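Local atomic coordinates of afamin (PDB entry 5OKL), a protein that carries hydrophobic molecules in body fluids, binds vitamin E and keeps lipidated Wnt proteins soluble and active. Residues K228-E233 / Q271-S276; I217-L222 / S236-V241; N554-C559 / V567-E572. One frame throughout, in Å; residues are numbered along the deposited sequence. Where two conformers were deposited one is given.

Contact 1. Residues K228-E233 / Q271-S276; sequences KIEFKE and QDSISS
Lys228 reaches along the backbone of the turn at 272-274, while Ile229 packs its side chain against that of Ile274. The lysine CG sits between its own backbone N and carbonyl carbon (chi1 81°), and this starts the chain toward the loop. Lys228 CG passes Ile274 O at 3.8 Å. Bends at chi3 and chi4 bring Lys228 NZ to Asp272 O, where the hydrogen bond is weak at 3.3 Å. CG and CD also touch the loop backbone, so the lysine contact is not only through its amine.

Ile229 and Ile274 lie side by side and point the same way. Ile229 CD1 comes to 3.9 Å from Ile274 CG1. Ile229 CG1 is anti to the backbone N (chi1 -158°), which carries CD1 alongside Ile274. Phe335 of helix 326-339 also touches Ile229, and Phe226 touches Ile274. Beside the isoleucine pair, Ser273 O approaches Ile229 CA at 3.6 Å.

A water spans the backbones. It accepts from Lys228 N at 2.9 Å and donates to Ile274 O at 2.9 Å. Glu230 OE2 stands 3.7 Å from Ser273 O, two acceptors near each other. This buried oxygen has no hydrogen-bond partner in the model. Ser273 OG turns instead to Lys270 O. The turn is closed from within, since Gln271 O accepts from both Ile274 N and Ser275 N.

The arrangement joins two interhelical connections of the all-helical second albumin domain. One leads into helix 231-250 with Glu230 as N-cap, the other follows helix 253-269, and both belong to the region that forms the pocket for hydrophobic ligands.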
loop_
_atom_site.group_PDB
_atom_site.type_symbol
_atom_site.label_atom_id
_atom_site.label_comp_id
_atom_site.label_asym_id
_atom_site.label_seq_id
_atom_site.Cartn_x
_atom_site.Cartn_y
_atom_site.Cartn_z
ATOM N N LYS A 228 9.642 13.475 -21.264
ATOM C CA LYS A 228 9.744 13.733 -22.716
ATOM C C LYS A 228 8.625 13.077 -23.549
ATOM O O LYS A 228 8.532 13.332 -24.739
ATOM C CB LYS A 228 11.135 13.332 -23.263
ATOM C CG LYS A 228 11.336 11.848 -23.564
ATOM C CD LYS A 228 12.409 11.588 -24.623
ATOM C CE LYS A 228 13.809 11.536 -24.034
ATOM N NZ LYS A 228 14.675 10.537 -24.726
ATOM N N ILE A 229 7.809 12.224 -22.936
ATOM C CA ILE A 229 6.745 11.506 -23.640
ATOM C C ILE A 229 5.721 12.488 -24.226
ATOM O O ILE A 229 5.520 13.586 -23.676
ATOM C CB ILE A 229 6.037 10.505 -22.688
ATOM C CG1 ILE A 229 5.336 9.392 -23.475
ATOM C CG2 ILE A 229 5.067 11.230 -21.749
ATOM C CD1 ILE A 229 4.803 8.292 -22.578
ATOM N N GLU A 230 5.085 12.092 -25.323
ATOM C CA GLU A 230 4.080 12.924 -25.970
ATOM C C GLU A 230 2.718 12.574 -25.398
ATOM O O GLU A 230 2.471 11.421 -25.022
ATOM C CB GLU A 230 4.049 12.717 -27.490
ATOM C CG GLU A 230 5.355 12.333 -28.195
ATOM C CD GLU A 230 5.485 10.823 -28.384
ATOM O OE1 GLU A 230 5.409 10.369 -29.551
ATOM O OE2 GLU A 230 5.627 10.101 -27.355
ATOM N N PHE A 231 1.816 13.545 -25.386
ATOM C CA PHE A 231 0.530 13.361 -24.731
ATOM C C PHE A 231 -0.258 12.146 -25.245
ATOM O O PHE A 231 -0.821 11.383 -24.466
ATOM C CB PHE A 231 -0.304 14.640 -24.832
ATOM C CG PHE A 231 -1.632 14.557 -24.136
ATOM C CD1 PHE A 231 -1.697 14.320 -22.757
ATOM C CD2 PHE A 231 -2.819 14.748 -24.839
ATOM C CE1 PHE A 231 -2.912 14.243 -22.112
ATOM C CE2 PHE A 231 -4.045 14.673 -24.185
ATOM C CZ PHE A 231 -4.083 14.422 -22.815
ATOM N N LYS A 232 -0.282 11.964 -26.561
ATOM C CA LYS A 232 -1.064 10.889 -27.153
ATOM C C LYS A 232 -0.538 9.486 -26.756
ATOM O O LYS A 232 -1.328 8.591 -26.433
ATOM C CB LYS A 232 -1.146 11.082 -28.678
ATOM C CG LYS A 232 -1.948 10.029 -29.460
ATOM C CD LYS A 232 -3.270 9.560 -28.818
ATOM C CE LYS A 232 -3.385 8.041 -28.628
ATOM N NZ LYS A 232 -3.920 7.681 -27.276
ATOM N N GLU A 233 0.784 9.312 -26.765
ATOM C CA GLU A 233 1.415 8.063 -26.338
ATOM C C GLU A 233 1.241 7.830 -24.818
ATOM O O GLU A 233 1.041 6.707 -24.392
ATOM C CB GLU A 233 2.905 8.075 -26.710
ATOM C CG GLU A 233 3.693 6.844 -26.275
ATOM C CD GLU A 233 3.092 5.534 -26.780
ATOM O OE1 GLU A 233 2.680 5.470 -27.959
ATOM O OE2 GLU A 233 3.024 4.568 -25.986
ATOM N N GLN A 271 10.884 3.180 -26.801
ATOM C CA GLN A 271 11.837 3.463 -25.729
ATOM C C GLN A 271 12.490 4.840 -25.831
ATOM O O GLN A 271 12.521 5.595 -24.861
ATOM C CB GLN A 271 12.928 2.382 -25.760
ATOM C CG GLN A 271 13.775 2.296 -24.512
ATOM C CD GLN A 271 15.011 1.440 -24.695
ATOM O OE1 GLN A 271 16.090 1.818 -24.268
ATOM N NE2 GLN A 271 14.863 0.294 -25.339
ATOM N N ASP A 272 13.002 5.155 -27.018
ATOM C CA ASP A 272 13.691 6.419 -27.273
ATOM C C ASP A 272 12.770 7.648 -27.232
ATOM O O ASP A 272 13.260 8.775 -27.139
ATOM C CB ASP A 272 14.397 6.367 -28.630
ATOM C CG ASP A 272 13.426 6.464 -29.793
ATOM O OD1 ASP A 272 12.311 5.907 -29.683
ATOM O OD2 ASP A 272 13.770 7.102 -30.808
ATOM N N SER A 273 11.456 7.437 -27.345
ATOM C CA SER A 273 10.465 8.517 -27.204
ATOM C C SER A 273 9.785 8.569 -25.823
ATOM O O SER A 273 8.829 9.330 -25.648
ATOM C CB SER A 273 9.397 8.389 -28.301
ATOM O OG SER A 273 8.615 7.216 -28.129
ATOM N N ILE A 274 10.270 7.772 -24.861
ATOM C CA ILE A 274 9.660 7.656 -23.523
ATOM C C ILE A 274 10.682 7.912 -22.409
ATOM O O ILE A 274 10.442 8.738 -21.519
ATOM C CB ILE A 274 8.974 6.271 -23.343
ATOM C CG1 ILE A 274 7.693 6.218 -24.188
ATOM C CG2 ILE A 274 8.641 5.976 -21.872
ATOM C CD1 ILE A 274 6.993 4.876 -24.206
ATOM N N SER A 275 11.801 7.190 -22.439
ATOM C CA SER A 275 12.785 7.265 -21.371
ATOM C C SER A 275 14.134 6.746 -21.826
ATOM O O SER A 275 14.225 5.631 -22.346
ATOM C CB SER A 275 12.313 6.432 -20.174
ATOM O OG SER A 275 13.103 6.679 -19.031
ATOM N N SER A 276 15.175 7.548 -21.606
ATOM C CA SER A 276 16.562 7.126 -21.826
ATOM C C SER A 276 17.170 6.380 -20.619
ATOM O O SER A 276 18.330 5.970 -20.682
ATOM C CB SER A 276 17.427 8.339 -22.214
ATOM O OG SER A 276 17.284 9.396 -21.279
HETATM O O HOH W 1 11.265 11.213 -20.354
#

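Contact 2. Residues I217-L222 / S236-V241; sequences IYIAIL and SLVEDV
Consecutive helices 211-225 and 231-250 of the second albumin domain pack together here, in the region of the hydrophobic ligand pocket. Tyr218, Ile219 and Leu222 meet Leu237, Val238 and Val241. The short axes approach to 9.6 Å, and their directions differ by 123°, well short of antiparallel.

Val241 CG1 stands over the centre of the Tyr218 ring. In this CH-pi contact Val241 CG1 lies 3.6 Å from the Tyr218 ring centroid and 9° off the ring normal. The two side chains cross at about a right angle. With CG1 anti to the backbone N (chi1 172°), Val241 presents that methyl to the ring and leaves CG2 on the side of Leu222. The opposite ring face is covered, off-centre, by Ile221 CD1 from the same helix.

Val238 CG2 is wedged against the first helix. Val238 CG2 lies 3.7 Å from Leu222 CD1 and 4.0 Å from Ile219 CG1, and it also nears the backbone between Tyr218 and Ile219. Leu222 CD1 reaches on to Leu237 CG at 3.9 Å. Helix 253-269 touches Leu237 and Val241, and helix 326-339 touches Ile219.

The Tyr218 hydroxyl is hydrogen-bonded to the hydroxyl of Tyr245, farther along helix 231-250. With an alanine here, a gap would probably open beneath Val241 CG1, and Tyr245 OH would lose this partner.

The meeting surfaces of the two segments are otherwise hydrocarbon, so methyl and ring fit sets their placing. Among the residues that touch, the polar tie between the helices is the Tyr218-Tyr245 hydroxyl pair. A weak bond between Glu239 and His215 adds to it at the margin.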
loop_
_atom_site.group_PDB
_atom_site.type_symbol
_atom_site.label_atom_id
_atom_site.label_comp_id
_atom_site.label_asym_id
_atom_site.label_seq_id
_atom_site.Cartn_x
_atom_site.Cartn_y
_atom_site.Cartn_z
ATOM N N ILE A 217 -4.119 9.200 -11.397
ATOM C CA ILE A 217 -2.914 8.784 -10.695
ATOM C C ILE A 217 -1.833 8.420 -11.691
ATOM O O ILE A 217 -0.664 8.837 -11.534
ATOM C CB ILE A 217 -3.158 7.579 -9.736
ATOM C CG1 ILE A 217 -3.960 8.039 -8.523
ATOM C CG2 ILE A 217 -1.843 6.964 -9.258
ATOM C CD1 ILE A 217 -4.532 6.903 -7.703
ATOM N N TYR A 218 -2.190 7.649 -12.708
ATOM C CA TYR A 218 -1.141 7.228 -13.648
ATOM C C TYR A 218 -0.707 8.285 -14.667
ATOM O O TYR A 218 0.456 8.305 -15.041
ATOM C CB TYR A 218 -1.404 5.838 -14.233
ATOM C CG TYR A 218 -0.788 4.829 -13.308
ATOM C CD1 TYR A 218 0.570 4.524 -13.387
ATOM C CD2 TYR A 218 -1.546 4.229 -12.302
ATOM C CE1 TYR A 218 1.151 3.620 -12.504
ATOM C CE2 TYR A 218 -0.977 3.345 -11.410
ATOM C CZ TYR A 218 0.369 3.039 -11.505
ATOM O OH TYR A 218 0.919 2.144 -10.597
ATOM N N ILE A 219 -1.589 9.218 -15.010
ATOM C CA ILE A 219 -1.180 10.403 -15.779
ATOM C C ILE A 219 -0.098 11.165 -15.001
ATOM O O ILE A 219 0.963 11.475 -15.557
ATOM C CB ILE A 219 -2.368 11.328 -16.140
ATOM C CG1 ILE A 219 -3.348 10.611 -17.092
ATOM C CG2 ILE A 219 -1.879 12.579 -16.873
ATOM C CD1 ILE A 219 -4.693 11.269 -17.225
ATOM N N ALA A 220 -0.343 11.416 -13.712
ATOM C CA ALA A 220 0.640 12.114 -12.862
ATOM C C ALA A 220 1.975 11.346 -12.745
ATOM O O ALA A 220 3.034 11.907 -13.019
ATOM C CB ALA A 220 0.052 12.387 -11.489
ATOM N N ILE A 221 1.911 10.068 -12.387
ATOM C CA ILE A 221 3.102 9.227 -12.224
ATOM C C ILE A 221 3.931 9.123 -13.488
ATOM O O ILE A 221 5.117 9.403 -13.464
ATOM C CB ILE A 221 2.741 7.792 -11.742
ATOM C CG1 ILE A 221 2.267 7.807 -10.277
ATOM C CG2 ILE A 221 3.938 6.844 -11.891
ATOM C CD1 ILE A 221 1.689 6.495 -9.758
ATOM N N LEU A 222 3.306 8.720 -14.596
ATOM C CA LEU A 222 4.052 8.468 -15.828
ATOM C C LEU A 222 4.571 9.765 -16.451
ATOM O O LEU A 222 5.685 9.785 -16.993
ATOM C CB LEU A 222 3.185 7.693 -16.822
ATOM C CG LEU A 222 2.759 6.305 -16.327
ATOM C CD1 LEU A 222 1.736 5.690 -17.279
ATOM C CD2 LEU A 222 3.970 5.388 -16.127
ATOM N N SER A 236 -2.329 6.589 -24.218
ATOM C CA SER A 236 -2.329 5.183 -24.631
ATOM C C SER A 236 -1.751 4.259 -23.537
ATOM O O SER A 236 -2.333 3.235 -23.197
ATOM C CB SER A 236 -1.550 5.035 -25.945
ATOM O OG SER A 236 -1.401 3.691 -26.326
ATOM N N LEU A 237 -0.598 4.642 -23.006
ATOM C CA LEU A 237 0.083 3.894 -21.959
ATOM C C LEU A 237 -0.727 3.864 -20.656
ATOM O O LEU A 237 -0.779 2.851 -19.981
ATOM C CB LEU A 237 1.474 4.494 -21.734
ATOM C CG LEU A 237 2.386 3.891 -20.666
ATOM C CD1 LEU A 237 2.638 2.402 -20.931
ATOM C CD2 LEU A 237 3.687 4.703 -20.648
ATOM N N VAL A 238 -1.379 4.967 -20.320
ATOM C CA VAL A 238 -2.232 5.034 -19.136
ATOM C C VAL A 238 -3.437 4.105 -19.256
ATOM O O VAL A 238 -3.866 3.515 -18.249
ATOM C CB VAL A 238 -2.665 6.484 -18.842
ATOM C CG1 VAL A 238 -3.756 6.549 -17.784
ATOM C CG2 VAL A 238 -1.465 7.292 -18.379
ATOM N N GLU A 239 -3.997 3.982 -20.458
ATOM C CA GLU A 239 -5.080 3.027 -20.694
ATOM C C GLU A 239 -4.617 1.582 -20.500
ATOM O O GLU A 239 -5.359 0.770 -19.953
ATOM C CB GLU A 239 -5.690 3.181 -22.106
ATOM C CG GLU A 239 -6.593 4.395 -22.298
ATOM C CD GLU A 239 -7.807 4.438 -21.374
ATOM O OE1 GLU A 239 -8.318 3.371 -20.945
ATOM O OE2 GLU A 239 -8.264 5.563 -21.075
ATOM N N ASP A 240 -3.417 1.258 -20.972
ATOM C CA ASP A 240 -2.846 -0.063 -20.752
ATOM C C ASP A 240 -2.626 -0.347 -19.250
ATOM O O ASP A 240 -2.932 -1.434 -18.773
ATOM C CB ASP A 240 -1.502 -0.212 -21.474
ATOM C CG ASP A 240 -1.629 -0.259 -22.985
ATOM O OD1 ASP A 240 -2.739 -0.555 -23.507
ATOM O OD2 ASP A 240 -0.579 -0.006 -23.643
ATOM N N VAL A 241 -2.107 0.631 -18.524
ATOM C CA VAL A 241 -1.825 0.465 -17.093
ATOM C C VAL A 241 -3.127 0.320 -16.326
ATOM O O VAL A 241 -3.250 -0.564 -15.474
ATOM C CB VAL A 241 -0.974 1.629 -16.537
ATOM C CG1 VAL A 241 -0.858 1.551 -15.011
ATOM C CG2 VAL A 241 0.416 1.624 -17.195
#

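Contact 3. Residues N554-C559 / V567-E572; sequences NVVDKC and VCFNEE
Cys559 N donates to Val555 O at 2.9 Å, the helical bond that sets these two residues one turn apart on the same face of helix 542-559. Both point at helix 565-572. The short axes of the two helices run at 146° to each other and come as close as 9.6 Å.

At one end of the contact Cys559 SG is joined to Cys568 SG by a disulfide of 2.1 Å. Its chi3 is -71°, a left-handed twist. The two cysteines reach the bond differently. In Cys559 the sulfur is anti to the carbonyl carbon, whereas in Cys568 it is anti to the backbone N. Cys559 SG also lies 3.5 Å from Phe569 N.

One turn away the touch is mostly apolar. Val555 CG1 meets Glu572 CB at 4.0 Å, and the two side chains cross at about a right angle. The other valine methyl, Val555 CG2, abuts the carbonyl oxygen Glu572 O at 3.6 Å. The carboxylate of Glu572 leads away from the interface, so its aliphatic base makes the contact. Phe569 swings its ring in beside the valines. Phe569 CD1 is 4.2 Å from Val555 CG1, and Phe569 CE1 is 4.2 Å from Val556 CG1. Phe510 stacks on the Phe569 ring and also touches Val556.

The neighbouring Cys560 is paired with Cys515, which gives the adjacent-cysteine double disulfide familiar in albumin domains. A covalent tie thus fixes the spacing where helix 542-559 ends. Farther back along that helix, valine methyls meet the phenylalanine ring and the CB of the glutamate, so apolar fit probably adds to the covalent tie.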
loop_
_atom_site.group_PDB
_atom_site.type_symbol
_atom_site.label_atom_id
_atom_site.label_comp_id
_atom_site.label_asym_id
_atom_site.label_seq_id
_atom_site.Cartn_x
_atom_site.Cartn_y
_atom_site.Cartn_z
ATOM N N ASN A 554 10.719 5.685 32.614
ATOM C CA ASN A 554 11.692 5.974 33.684
ATOM C C ASN A 554 11.683 4.863 34.742
ATOM O O ASN A 554 12.741 4.365 35.125
ATOM C CB ASN A 554 11.370 7.341 34.302
ATOM C CG ASN A 554 12.337 7.747 35.410
ATOM O OD1 ASN A 554 13.527 7.918 35.184
ATOM N ND2 ASN A 554 11.805 7.955 36.598
ATOM N N VAL A 555 10.494 4.441 35.168
ATOM C CA VAL A 555 10.379 3.352 36.117
ATOM C C VAL A 555 10.936 2.018 35.555
ATOM O O VAL A 555 11.581 1.285 36.294
ATOM C CB VAL A 555 8.937 3.222 36.645
ATOM C CG1 VAL A 555 8.754 1.967 37.476
ATOM C CG2 VAL A 555 8.586 4.434 37.498
ATOM N N VAL A 556 10.702 1.716 34.272
ATOM C CA VAL A 556 11.297 0.523 33.646
ATOM C C VAL A 556 12.828 0.647 33.519
ATOM O O VAL A 556 13.535 -0.313 33.758
ATOM C CB VAL A 556 10.637 0.099 32.286
ATOM C CG1 VAL A 556 9.174 -0.298 32.479
ATOM C CG2 VAL A 556 10.734 1.134 31.207
ATOM N N ASP A 557 13.340 1.819 33.158
ATOM C CA ASP A 557 14.793 2.039 33.137
ATOM C C ASP A 557 15.464 1.763 34.503
ATOM O O ASP A 557 16.509 1.099 34.572
ATOM C CB ASP A 557 15.114 3.464 32.683
ATOM C CG ASP A 557 16.605 3.767 32.703
ATOM O OD1 ASP A 557 17.322 3.262 31.815
ATOM O OD2 ASP A 557 17.055 4.513 33.605
ATOM N N LYS A 558 14.856 2.261 35.578
ATOM C CA LYS A 558 15.410 2.090 36.925
ATOM C C LYS A 558 15.218 0.671 37.461
ATOM O O LYS A 558 16.183 0.063 37.912
ATOM C CB LYS A 558 14.829 3.115 37.902
ATOM C CG LYS A 558 15.343 4.534 37.672
ATOM C CD LYS A 558 14.851 5.432 38.799
ATOM C CE LYS A 558 14.891 6.920 38.483
ATOM N NZ LYS A 558 13.867 7.631 39.313
ATOM N N CYS A 559 13.992 0.148 37.402
ATOM C CA CYS A 559 13.698 -1.204 37.894
ATOM C C CYS A 559 14.450 -2.328 37.166
ATOM O O CYS A 559 14.707 -3.365 37.779
ATOM C CB CYS A 559 12.189 -1.491 37.884
ATOM S SG CYS A 559 11.229 -0.530 39.079
ATOM N N VAL A 567 9.231 -6.773 42.072
ATOM C CA VAL A 567 8.747 -6.015 43.236
ATOM C C VAL A 567 8.949 -4.514 43.009
ATOM O O VAL A 567 8.083 -3.731 43.359
ATOM C CB VAL A 567 9.378 -6.496 44.582
ATOM C CG1 VAL A 567 10.829 -6.052 44.742
ATOM C CG2 VAL A 567 8.559 -5.999 45.769
ATOM N N CYS A 568 10.065 -4.129 42.395
ATOM C CA CYS A 568 10.335 -2.728 42.087
ATOM C C CYS A 568 9.201 -2.103 41.267
ATOM O O CYS A 568 8.721 -1.011 41.609
ATOM C CB CYS A 568 11.660 -2.585 41.340
ATOM S SG CYS A 568 12.088 -0.872 40.926
ATOM N N PHE A 569 8.774 -2.794 40.200
ATOM C CA PHE A 569 7.695 -2.285 39.338
ATOM C C PHE A 569 6.376 -2.073 40.071
ATOM O O PHE A 569 5.731 -1.056 39.875
ATOM C CB PHE A 569 7.420 -3.183 38.136
ATOM C CG PHE A 569 6.478 -2.539 37.132
ATOM C CD1 PHE A 569 6.961 -1.591 36.235
ATOM C CD2 PHE A 569 5.094 -2.819 37.132
ATOM C CE1 PHE A 569 6.101 -0.951 35.330
ATOM C CE2 PHE A 569 4.236 -2.188 36.243
ATOM C CZ PHE A 569 4.736 -1.254 35.331
ATOM N N ASN A 570 5.967 -3.022 40.894
ATOM C CA ASN A 570 4.676 -2.899 41.600
ATOM C C ASN A 570 4.697 -1.843 42.713
ATOM O O ASN A 570 3.642 -1.327 43.066
ATOM C CB ASN A 570 4.147 -4.252 42.136
ATOM C CG ASN A 570 3.235 -4.953 41.149
ATOM O OD1 ASN A 570 3.702 -5.563 40.181
ATOM N ND2 ASN A 570 1.920 -4.889 41.395
ATOM N N GLU A 571 5.880 -1.513 43.243
ATOM C CA GLU A 571 6.013 -0.459 44.261
ATOM C C GLU A 571 6.568 0.902 43.753
ATOM O O GLU A 571 6.722 1.821 44.552
ATOM C CB GLU A 571 6.803 -0.991 45.476
ATOM C CG GLU A 571 8.318 -1.130 45.289
ATOM C CD GLU A 571 8.978 -2.183 46.205
ATOM O OE1 GLU A 571 8.332 -2.697 47.143
ATOM O OE2 GLU A 571 10.169 -2.507 45.996
ATOM N N GLU A 572 6.861 1.037 42.448
ATOM C CA GLU A 572 7.245 2.340 41.855
ATOM C C GLU A 572 6.408 2.805 40.654
ATOM O O GLU A 572 6.440 3.977 40.298
ATOM C CB GLU A 572 8.721 2.344 41.441
ATOM C CG GLU A 572 9.725 2.005 42.537
ATOM C CD GLU A 572 9.649 2.917 43.753
ATOM O OE1 GLU A 572 9.109 4.043 43.650
ATOM O OE2 GLU A 572 10.135 2.496 44.820
#

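Overall arrangement
From the N terminus, helix 211-225 supplies the first half of contact 2, which closes a short loop when the chain returns along helix 231-250. Contact 1 opens within that loop, at 228-233, and closes only at 271-276, after helix 253-269. The two therefore cross. Both use helix 231-250 and touch through Ile229 CD1 and Leu237 CD2, 4.2 Å apart. Together they tie helix 211-225, helix 231-250 and the loop after helix 253-269 in the second albumin domain. Contact 3 follows in series, closing the short connection between helices 542-559 and 565-572 of the third domain. Its centre lies about 64 Å from that of contact 1 and 57 Å from that of contact 2.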